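Local coordinates for protein quinoline 2-oxidoreductase large subunit (Pseudomonas putida, PDB 1T3Q) that binds a molybdenum–pterin cytosine dinucleotide cofactor and, as the large subunit of a molybdenum hydroxylase, probably takes part in oxidising quinoline at its 2-position, at residues B[379-387]-B[457-465]; B[398-408]-B[426-437]. All coordinates share one frame; numbering follows the deposited sequence.

Interaction 1 sets helix 375-393 on strand 454-467, an outer strand, within this chain, of a four-stranded mixed sheet; interaction 2 packs helix 397-402 and the turn after it on helix 426-437. The centres lie about 12 Å apart, on the same side of the chain's centre. Along the chain the order is 379-387, 398-408, 426-437, 457-465, so both segments of interaction 2 fall between those of interaction 1. Arg401 joins the two, with salt bridges to Glu383 and Asp387. Together they tie the two molybdopterin cofactor-binding regions of the chain to one another, with the Phe463 side chain about 10 Å from the bound pterin cytosine dinucleotide.

Interaction 1 (B[379-387]-B[457-465]). Unlike the reference sequence in segment 457-465: Glu465 (reference Asp).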
loop_
_atom_site.group_PDB
_atom_site.type_symbol
_atom_site.label_atom_id
_atom_site.label_comp_id
_atom_site.label_asym_id
_atom_site.label_seq_id
_atom_site.Cartn_x
_atom_site.Cartn_y
_atom_site.Cartn_z
ATOM N N GLN B 379 23.302 -20.270 -32.967
ATOM C CA GLN B 379 23.894 -21.356 -32.190
ATOM C C GLN B 379 23.397 -22.675 -32.783
ATOM O O GLN B 379 24.177 -23.598 -33.008
ATOM C CB GLN B 379 23.476 -21.237 -30.719
ATOM C CG GLN B 379 24.104 -22.272 -29.771
ATOM C CD GLN B 379 25.583 -22.032 -29.513
ATOM O OE1 GLN B 379 26.081 -20.913 -29.662
ATOM N NE2 GLN B 379 26.288 -23.078 -29.096
ATOM N N ILE B 380 22.092 -22.760 -33.040
ATOM C CA ILE B 380 21.510 -23.959 -33.635
ATOM C C ILE B 380 22.171 -24.271 -34.977
ATOM O O ILE B 380 22.628 -25.386 -35.219
ATOM C CB ILE B 380 19.979 -23.794 -33.885
ATOM C CG1 ILE B 380 19.223 -23.815 -32.556
ATOM C CG2 ILE B 380 19.469 -24.911 -34.802
ATOM C CD1 ILE B 380 17.750 -23.467 -32.691
ATOM N N ALA B 381 22.214 -23.270 -35.848
ATOM C CA ALA B 381 22.791 -23.429 -37.176
ATOM C C ALA B 381 24.265 -23.832 -37.176
ATOM O O ALA B 381 24.647 -24.797 -37.840
ATOM C CB ALA B 381 22.603 -22.135 -37.972
ATOM N N ARG B 382 25.088 -23.104 -36.430
ATOM C CA ARG B 382 26.522 -23.398 -36.391
ATOM C C ARG B 382 26.840 -24.752 -35.761
ATOM O O ARG B 382 27.585 -25.541 -36.330
ATOM C CB ARG B 382 27.279 -22.302 -35.633
ATOM C CG ARG B 382 28.798 -22.389 -35.790
ATOM C CD ARG B 382 29.513 -21.545 -34.750
ATOM N NE ARG B 382 29.083 -21.915 -33.408
ATOM C CZ ARG B 382 28.319 -21.158 -32.631
ATOM N NH1 ARG B 382 27.969 -21.590 -31.428
ATOM N NH2 ARG B 382 27.927 -19.959 -33.044
ATOM N N GLU B 383 26.282 -25.021 -34.584
ATOM C CA GLU B 383 26.558 -26.289 -33.921
ATOM C C GLU B 383 26.083 -27.472 -34.755
ATOM O O GLU B 383 26.722 -28.522 -34.768
ATOM C CB GLU B 383 25.919 -26.318 -32.531
ATOM C CG GLU B 383 26.482 -25.266 -31.566
ATOM C CD GLU B 383 27.984 -25.417 -31.331
ATOM O OE1 GLU B 383 28.754 -24.507 -31.719
ATOM O OE2 GLU B 383 28.398 -26.447 -30.758
ATOM N N THR B 384 24.967 -27.304 -35.457
ATOM C CA THR B 384 24.449 -28.373 -36.300
ATOM C C THR B 384 25.386 -28.615 -37.484
ATOM O O THR B 384 25.629 -29.756 -37.871
ATOM C CB THR B 384 23.027 -28.041 -36.813
ATOM O OG1 THR B 384 22.111 -28.049 -35.709
ATOM C CG2 THR B 384 22.567 -29.067 -37.843
ATOM N N LEU B 385 25.916 -27.540 -38.057
ATOM C CA LEU B 385 26.836 -27.665 -39.185
ATOM C C LEU B 385 28.175 -28.231 -38.722
ATOM O O LEU B 385 28.821 -28.988 -39.443
ATOM C CB LEU B 385 27.047 -26.304 -39.852
ATOM C CG LEU B 385 25.838 -25.754 -40.612
ATOM C CD1 LEU B 385 26.182 -24.395 -41.220
ATOM C CD2 LEU B 385 25.438 -26.729 -41.707
ATOM N N ILE B 386 28.588 -27.865 -37.514
ATOM C CA ILE B 386 29.843 -28.363 -36.963
ATOM C C ILE B 386 29.764 -29.883 -36.795
ATOM O O ILE B 386 30.717 -30.603 -37.115
ATOM C CB ILE B 386 30.155 -27.687 -35.610
ATOM C CG1 ILE B 386 30.552 -26.226 -35.856
ATOM C CG2 ILE B 386 31.250 -28.450 -34.873
ATOM C CD1 ILE B 386 30.851 -25.429 -34.596
ATOM N N ASP B 387 28.627 -30.371 -36.302
ATOM C CA ASP B 387 28.428 -31.806 -36.123
ATOM C C ASP B 387 28.417 -32.503 -37.478
ATOM O O ASP B 387 28.918 -33.618 -37.619
ATOM C CB ASP B 387 27.096 -32.099 -35.414
ATOM C CG ASP B 387 27.213 -32.085 -33.894
ATOM O OD1 ASP B 387 26.241 -32.504 -33.223
ATOM O OD2 ASP B 387 28.259 -31.663 -33.364
ATOM N N GLY B 457 19.917 -40.353 -31.432
ATOM C CA GLY B 457 20.890 -39.369 -31.870
ATOM C C GLY B 457 21.470 -38.544 -30.737
ATOM O O GLY B 457 20.778 -38.219 -29.775
ATOM N N LEU B 458 22.753 -38.218 -30.856
ATOM C CA LEU B 458 23.450 -37.415 -29.868
ATOM C C LEU B 458 23.718 -36.050 -30.477
ATOM O O LEU B 458 24.189 -35.958 -31.608
ATOM C CB LEU B 458 24.787 -38.065 -29.499
ATOM C CG LEU B 458 25.720 -37.211 -28.631
ATOM C CD1 LEU B 458 25.104 -37.005 -27.257
ATOM C CD2 LEU B 458 27.075 -37.898 -28.505
ATOM N N GLY B 459 23.413 -34.996 -29.729
ATOM C CA GLY B 459 23.645 -33.652 -30.222
ATOM C C GLY B 459 24.536 -32.895 -29.261
ATOM O O GLY B 459 24.355 -32.982 -28.046
ATOM N N VAL B 460 25.498 -32.150 -29.798
ATOM C CA VAL B 460 26.420 -31.390 -28.967
ATOM C C VAL B 460 26.365 -29.899 -29.260
ATOM O O VAL B 460 26.233 -29.484 -30.411
ATOM C CB VAL B 460 27.874 -31.878 -29.164
ATOM C CG1 VAL B 460 28.841 -31.018 -28.349
ATOM C CG2 VAL B 460 27.985 -33.330 -28.742
ATOM N N SER B 461 26.456 -29.102 -28.204
ATOM C CA SER B 461 26.452 -27.652 -28.333
ATOM C C SER B 461 27.370 -27.037 -27.287
ATOM O O SER B 461 27.175 -27.235 -26.089
ATOM C CB SER B 461 25.036 -27.098 -28.155
ATOM O OG SER B 461 25.055 -25.682 -28.157
ATOM N N VAL B 462 28.378 -26.301 -27.749
ATOM C CA VAL B 462 29.320 -25.630 -26.864
ATOM C C VAL B 462 29.124 -24.135 -27.079
ATOM O O VAL B 462 29.034 -23.676 -28.220
ATOM C CB VAL B 462 30.769 -26.032 -27.195
ATOM C CG1 VAL B 462 31.738 -25.278 -26.296
ATOM C CG2 VAL B 462 30.935 -27.544 -27.015
ATOM N N PHE B 463 29.061 -23.375 -25.993
ATOM C CA PHE B 463 28.824 -21.942 -26.111
ATOM C C PHE B 463 29.598 -21.065 -25.138
ATOM O O PHE B 463 30.239 -21.538 -24.197
ATOM C CB PHE B 463 27.336 -21.647 -25.870
ATOM C CG PHE B 463 26.940 -21.727 -24.414
ATOM C CD1 PHE B 463 26.737 -22.960 -23.798
ATOM C CD2 PHE B 463 26.871 -20.574 -23.636
ATOM C CE1 PHE B 463 26.480 -23.044 -22.431
ATOM C CE2 PHE B 463 26.616 -20.647 -22.267
ATOM C CZ PHE B 463 26.421 -21.890 -21.662
ATOM N N ASN B 464 29.521 -19.764 -25.399
ATOM C CA ASN B 464 30.075 -18.743 -24.527
ATOM C C ASN B 464 28.903 -17.760 -24.561
ATOM O O ASN B 464 28.044 -17.866 -25.440
ATOM C CB ASN B 464 31.408 -18.174 -25.058
ATOM C CG ASN B 464 31.243 -17.170 -26.176
ATOM O OD1 ASN B 464 30.212 -17.109 -26.840
ATOM N ND2 ASN B 464 32.290 -16.382 -26.403
ATOM N N GLU B 465 28.836 -16.837 -23.611
ATOM C CA GLU B 465 27.703 -15.927 -23.543
ATOM C C GLU B 465 28.067 -14.609 -22.872
ATOM O O GLU B 465 28.792 -14.596 -21.877
ATOM C CB GLU B 465 26.583 -16.624 -22.748
ATOM C CG GLU B 465 25.469 -15.737 -22.223
ATOM C CD GLU B 465 24.582 -16.454 -21.198
ATOM O OE1 GLU B 465 23.538 -15.890 -20.817
ATOM O OE2 GLU B 465 24.933 -17.573 -20.763
HETATM O O HOH W 1 28.224 -19.595 -28.428
HETATM O O HOH W 2 26.612 -34.894 -32.212
#
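Gln379 and Glu383, one turn apart on helix 375-393, grip Ser461 and Val462 in the middle of strand 454-467: a helix against the strand that is outermost, within this chain, in a mixed sheet, segments 379-387 and 457-465 running 123° apart. Ser461 and Phe463 bond through their backbones to the neighbouring strand 636-649, while the N and O of Val462 turn to the helix, whose side chains serve them instead of another strand. This centre is the tight part. With CG trans to the backbone N (chi1 -176°) and a bend at the next bond, Gln379 lays its amide so that both partners of NE2 lie in the amide plane, Val462 O at 2.9 Å and Ser461 OG at 3.0 Å. NE2 stands well above the carbonyl plane of Val462 rather than on a lone pair. Ser461 OG is also bonded to Ser748. Beside it, Val462 N gives a nearly straight bond (165°) to Glu383 OE2, 3.0 Å away, meeting the carboxylate from above. Arg382 holds the other oxygen, OE1, side-on with NE and NH1, and its NH1 also reaches Gln379 OE1 at 2.7 Å, which helps hold the Gln379 amide and the Glu383 carboxylate in their turn. Arg401 forms a salt bridge with OE2 and Tyr348 bonds OE1, so this buried carboxylate, probably kept charged by the two arginines, is well satisfied.

The two ends are looser, with waters filling in. Toward Asn464, a water gives a hydrogen to Gln379 OE1 at 2.8 Å and accepts one from Asn464 N. At the Leu458 end, Asp387 OD2 pairs with Arg401; OD1 lies against the Val460 backbone, and a second water donates to Asp387 OD1 at 2.6 Å and to Leu458 O at 2.7 Å.

Interaction 2 (B[398-408]-B[426-437]); sequences FEIRRRNVVMP and YLQTINLLEEMV
Phe398 and Arg402, one turn apart, are knobs in the holes of a neighbouring helix: this is an antiparallel helix pair, segments 398-402 and 426-437 running at 171°, that lies on the sheet containing strands 454-467 and 655-665, with Val460 touching Phe398 and Val663 touching Thr429. Phe398 drops among Ile430, Leu433, Glu434 and Val437. Glu434 CB stands over the centre of the Phe398 ring, 3.7 Å from the centroid and 11° off the normal, a CH-pi contact. Next to it the two branches of Ile430 divide the work: CG2 lies 3.8 Å from Phe398 CB, and CD1 touches Arg401 CB at 3.6 Å.

Arg402 runs extended from CG to NE, which carries its guanidinium across the helix to Glu434, where NH2 makes a salt bridge to OE1, modelled at 2.5 Å, a length so short that it is doubtful. Arg402 NH1 turns back to Glu399 OE1 at 3.1 Å and is joined through a water to Glu434 OE2. Glu399 in turn holds Arg403 NE with OE2, so the charges form one network on the outer, partly exposed side. A leucine in place of Arg402 would probably leave Glu434 without its cationic mate and freer to turn, and Glu399 held by Arg403 alone of the two arginines.

Past the helix the chain stays close: Leu427 CD2 is met by Met407 CE at 3.8 Å, and a water links Val406 O to Leu427 N. With Phe398 and Arg402 each seated among four residues of 426-437, the pair is an antiparallel knobs-into-holes contact in the helical layer on the sheet of the cofactor-binding region.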
loop_
_atom_site.group_PDB
_atom_site.type_symbol
_atom_site.label_atom_id
_atom_site.label_comp_id
_atom_site.label_asym_id
_atom_site.label_seq_id
_atom_site.Cartn_x
_atom_site.Cartn_y
_atom_site.Cartn_z
ATOM N N PHE B 398 33.124 -33.874 -30.494
ATOM C CA PHE B 398 33.941 -33.260 -29.464
ATOM C C PHE B 398 35.325 -32.924 -30.008
ATOM O O PHE B 398 35.876 -31.867 -29.711
ATOM C CB PHE B 398 34.075 -34.190 -28.254
ATOM C CG PHE B 398 32.761 -34.624 -27.687
ATOM C CD1 PHE B 398 32.199 -35.845 -28.051
ATOM C CD2 PHE B 398 32.059 -33.796 -26.820
ATOM C CE1 PHE B 398 30.949 -36.234 -27.560
ATOM C CE2 PHE B 398 30.809 -34.175 -26.323
ATOM C CZ PHE B 398 30.257 -35.398 -26.698
ATOM N N GLU B 399 35.873 -33.824 -30.816
ATOM C CA GLU B 399 37.205 -33.636 -31.386
ATOM C C GLU B 399 37.281 -32.474 -32.375
ATOM O O GLU B 399 38.234 -31.697 -32.344
ATOM C CB GLU B 399 37.671 -34.933 -32.063
ATOM C CG GLU B 399 39.060 -34.873 -32.717
ATOM C CD GLU B 399 40.160 -34.429 -31.766
ATOM O OE1 GLU B 399 40.113 -34.796 -30.572
ATOM O OE2 GLU B 399 41.087 -33.722 -32.215
ATOM N N ILE B 400 36.292 -32.341 -33.255
ATOM C CA ILE B 400 36.344 -31.242 -34.212
ATOM C C ILE B 400 36.290 -29.896 -33.486
ATOM O O ILE B 400 36.864 -28.906 -33.954
ATOM C CB ILE B 400 35.214 -31.326 -35.263
ATOM C CG1 ILE B 400 35.529 -30.370 -36.421
ATOM C CG2 ILE B 400 33.865 -30.977 -34.635
ATOM C CD1 ILE B 400 34.666 -30.581 -37.650
ATOM N N ARG B 401 35.617 -29.858 -32.338
ATOM C CA ARG B 401 35.534 -28.628 -31.565
ATOM C C ARG B 401 36.865 -28.317 -30.874
ATOM O O ARG B 401 37.268 -27.159 -30.803
ATOM C CB ARG B 401 34.382 -28.707 -30.554
ATOM C CG ARG B 401 33.012 -28.577 -31.220
ATOM C CD ARG B 401 31.866 -28.771 -30.237
ATOM N NE ARG B 401 30.560 -28.464 -30.828
ATOM C CZ ARG B 401 29.902 -29.243 -31.681
ATOM N NH1 ARG B 401 30.415 -30.404 -32.068
ATOM N NH2 ARG B 401 28.712 -28.861 -32.140
ATOM N N ARG B 402 37.552 -29.344 -30.378
ATOM C CA ARG B 402 38.849 -29.134 -29.733
ATOM C C ARG B 402 39.828 -28.475 -30.699
ATOM O O ARG B 402 40.689 -27.697 -30.293
ATOM C CB ARG B 402 39.473 -30.458 -29.287
ATOM C CG ARG B 402 38.725 -31.188 -28.204
ATOM C CD ARG B 402 39.566 -32.339 -27.668
ATOM N NE ARG B 402 38.816 -33.100 -26.678
ATOM C CZ ARG B 402 38.127 -34.201 -26.949
ATOM N NH1 ARG B 402 38.100 -34.685 -28.183
ATOM N NH2 ARG B 402 37.443 -34.802 -25.986
ATOM N N ARG B 403 39.698 -28.801 -31.979
ATOM C CA ARG B 403 40.592 -28.266 -33.000
ATOM C C ARG B 403 40.275 -26.846 -33.455
ATOM O O ARG B 403 41.035 -26.261 -34.226
ATOM C CB ARG B 403 40.595 -29.198 -34.215
ATOM C CG ARG B 403 40.990 -30.623 -33.874
ATOM C CD ARG B 403 40.969 -31.521 -35.090
ATOM N NE ARG B 403 41.345 -32.888 -34.744
ATOM C CZ ARG B 403 41.564 -33.851 -35.630
ATOM N NH1 ARG B 403 41.903 -35.063 -35.218
ATOM N NH2 ARG B 403 41.448 -33.602 -36.927
ATOM N N ASN B 404 39.169 -26.285 -32.979
ATOM C CA ASN B 404 38.789 -24.935 -33.386
ATOM C C ASN B 404 38.489 -23.974 -32.246
ATOM O O ASN B 404 38.381 -22.765 -32.453
ATOM C CB ASN B 404 37.583 -25.015 -34.316
ATOM C CG ASN B 404 37.922 -25.653 -35.643
ATOM O OD1 ASN B 404 38.571 -25.035 -36.490
ATOM N ND2 ASN B 404 37.503 -26.900 -35.828
ATOM N N VAL B 405 38.358 -24.509 -31.040
ATOM C CA VAL B 405 38.045 -23.688 -29.880
ATOM C C VAL B 405 39.212 -22.815 -29.431
ATOM O O VAL B 405 40.377 -23.158 -29.646
ATOM C CB VAL B 405 37.610 -24.581 -28.689
ATOM C CG1 VAL B 405 38.802 -25.368 -28.160
ATOM C CG2 VAL B 405 37.008 -23.742 -27.606
ATOM N N VAL B 406 38.902 -21.671 -28.830
ATOM C CA VAL B 406 39.952 -20.810 -28.313
ATOM C C VAL B 406 40.564 -21.646 -27.198
ATOM O O VAL B 406 39.865 -22.066 -26.273
ATOM C CB VAL B 406 39.392 -19.499 -27.726
ATOM C CG1 VAL B 406 40.500 -18.728 -27.020
ATOM C CG2 VAL B 406 38.798 -18.646 -28.835
ATOM N N MET B 407 41.863 -21.900 -27.298
ATOM C CA MET B 407 42.568 -22.723 -26.323
ATOM C C MET B 407 43.043 -21.965 -25.086
ATOM O O MET B 407 43.185 -20.741 -25.107
ATOM C CB MET B 407 43.769 -23.394 -26.998
ATOM C CG MET B 407 43.404 -24.360 -28.117
ATOM S SD MET B 407 42.656 -25.888 -27.512
ATOM C CE MET B 407 44.142 -26.808 -27.022
ATOM N N PRO B 408 43.296 -22.695 -23.985
ATOM C CA PRO B 408 43.757 -22.075 -22.742
ATOM C C PRO B 408 44.960 -21.164 -22.988
ATOM O O PRO B 408 45.053 -20.067 -22.433
ATOM C CB PRO B 408 44.106 -23.279 -21.871
ATOM C CG PRO B 408 43.095 -24.305 -22.314
ATOM C CD PRO B 408 43.133 -24.152 -23.819
ATOM N N TYR B 426 36.417 -23.197 -22.186
ATOM C CA TYR B 426 35.942 -23.800 -23.423
ATOM C C TYR B 426 36.418 -25.232 -23.626
ATOM O O TYR B 426 35.607 -26.143 -23.777
ATOM C CB TYR B 426 36.370 -22.964 -24.633
ATOM C CG TYR B 426 36.003 -21.497 -24.578
ATOM C CD1 TYR B 426 34.990 -21.028 -23.736
ATOM C CD2 TYR B 426 36.649 -20.578 -25.403
ATOM C CE1 TYR B 426 34.634 -19.680 -23.723
ATOM C CE2 TYR B 426 36.302 -19.236 -25.399
ATOM C CZ TYR B 426 35.295 -18.790 -24.560
ATOM O OH TYR B 426 34.947 -17.459 -24.571
ATOM N N LEU B 427 37.736 -25.429 -23.643
ATOM C CA LEU B 427 38.296 -26.759 -23.846
ATOM C C LEU B 427 37.853 -27.742 -22.775
ATOM O O LEU B 427 37.405 -28.845 -23.085
ATOM C CB LEU B 427 39.832 -26.710 -23.876
ATOM C CG LEU B 427 40.488 -28.082 -24.099
ATOM C CD1 LEU B 427 40.013 -28.662 -25.426
ATOM C CD2 LEU B 427 42.003 -27.955 -24.091
ATOM N N GLN B 428 37.979 -27.345 -21.514
ATOM C CA GLN B 428 37.599 -28.221 -20.413
ATOM C C GLN B 428 36.121 -28.596 -20.468
ATOM O O GLN B 428 35.738 -29.686 -20.037
ATOM C CB GLN B 428 37.940 -27.571 -19.070
ATOM C CG GLN B 428 37.521 -28.397 -17.864
ATOM C CD GLN B 428 38.184 -27.949 -16.571
ATOM O OE1 GLN B 428 38.514 -26.772 -16.398
ATOM N NE2 GLN B 428 38.365 -28.888 -15.648
ATOM N N THR B 429 35.294 -27.706 -21.009
ATOM C CA THR B 429 33.863 -27.997 -21.127
ATOM C C THR B 429 33.632 -29.131 -22.126
ATOM O O THR B 429 32.858 -30.050 -21.871
ATOM C CB THR B 429 33.071 -26.754 -21.582
ATOM O OG1 THR B 429 33.001 -25.818 -20.499
ATOM C CG2 THR B 429 31.667 -27.139 -22.007
ATOM N N ILE B 430 34.311 -29.062 -23.265
ATOM C CA ILE B 430 34.187 -30.090 -24.288
ATOM C C ILE B 430 34.575 -31.458 -23.714
ATOM O O ILE B 430 33.877 -32.450 -23.915
ATOM C CB ILE B 430 35.105 -29.781 -25.490
ATOM C CG1 ILE B 430 34.693 -28.452 -26.134
ATOM C CG2 ILE B 430 35.046 -30.923 -26.497
ATOM C CD1 ILE B 430 35.636 -27.974 -27.228
ATOM N N ASN B 431 35.693 -31.496 -22.993
ATOM C CA ASN B 431 36.190 -32.731 -22.400
ATOM C C ASN B 431 35.267 -33.280 -21.321
ATOM O O ASN B 431 35.023 -34.485 -21.261
ATOM C CB ASN B 431 37.586 -32.502 -21.813
ATOM C CG ASN B 431 38.639 -32.280 -22.882
ATOM O OD1 ASN B 431 39.699 -31.705 -22.620
ATOM N ND2 ASN B 431 38.361 -32.747 -24.089
ATOM N N LEU B 432 34.756 -32.394 -20.470
ATOM C CA LEU B 432 33.864 -32.804 -19.387
ATOM C C LEU B 432 32.546 -33.325 -19.965
ATOM O O LEU B 432 32.007 -34.338 -19.514
ATOM C CB LEU B 432 33.576 -31.619 -18.463
ATOM C CG LEU B 432 33.323 -31.894 -16.975
ATOM C CD1 LEU B 432 32.580 -30.710 -16.387
ATOM C CD2 LEU B 432 32.527 -33.168 -16.773
ATOM N N LEU B 433 32.033 -32.616 -20.963
ATOM C CA LEU B 433 30.786 -32.993 -21.610
ATOM C C LEU B 433 30.918 -34.392 -22.218
ATOM O O LEU B 433 30.022 -35.224 -22.078
ATOM C CB LEU B 433 30.436 -31.961 -22.690
ATOM C CG LEU B 433 29.021 -31.961 -23.272
ATOM C CD1 LEU B 433 27.996 -31.831 -22.157
ATOM C CD2 LEU B 433 28.884 -30.796 -24.255
ATOM N N GLU B 434 32.041 -34.660 -22.881
ATOM C CA GLU B 434 32.241 -35.973 -23.474
ATOM C C GLU B 434 32.233 -37.056 -22.393
ATOM O O GLU B 434 31.640 -38.114 -22.582
ATOM C CB GLU B 434 33.554 -36.025 -24.259
ATOM C CG GLU B 434 33.823 -37.387 -24.888
ATOM C CD GLU B 434 34.993 -37.373 -25.853
ATOM O OE1 GLU B 434 36.034 -36.777 -25.516
ATOM O OE2 GLU B 434 34.873 -37.971 -26.944
ATOM N N GLU B 435 32.887 -36.791 -21.265
ATOM C CA GLU B 435 32.926 -37.749 -20.158
ATOM C C GLU B 435 31.506 -38.044 -19.672
ATOM O O GLU B 435 31.143 -39.192 -19.417
ATOM C CB GLU B 435 33.744 -37.187 -18.989
ATOM N N MET B 436 30.708 -36.995 -19.530
ATOM C CA MET B 436 29.333 -37.147 -19.074
ATOM C C MET B 436 28.524 -38.007 -20.034
ATOM O O MET B 436 27.778 -38.893 -19.619
ATOM C CB MET B 436 28.676 -35.775 -18.934
ATOM C CG MET B 436 29.303 -34.907 -17.866
ATOM S SD MET B 436 28.550 -33.271 -17.774
ATOM C CE MET B 436 26.966 -33.653 -16.993
ATOM N N VAL B 437 28.687 -37.744 -21.327
ATOM C CA VAL B 437 27.964 -38.464 -22.365
ATOM C C VAL B 437 28.399 -39.912 -22.540
ATOM O O VAL B 437 27.558 -40.799 -22.682
ATOM C CB VAL B 437 28.097 -37.736 -23.723
ATOM C CG1 VAL B 437 27.568 -38.611 -24.852
ATOM C CG2 VAL B 437 27.335 -36.426 -23.675
HETATM O O HOH W 3 36.481 -37.214 -28.862
HETATM O O HOH W 4 39.611 -23.276 -23.831
#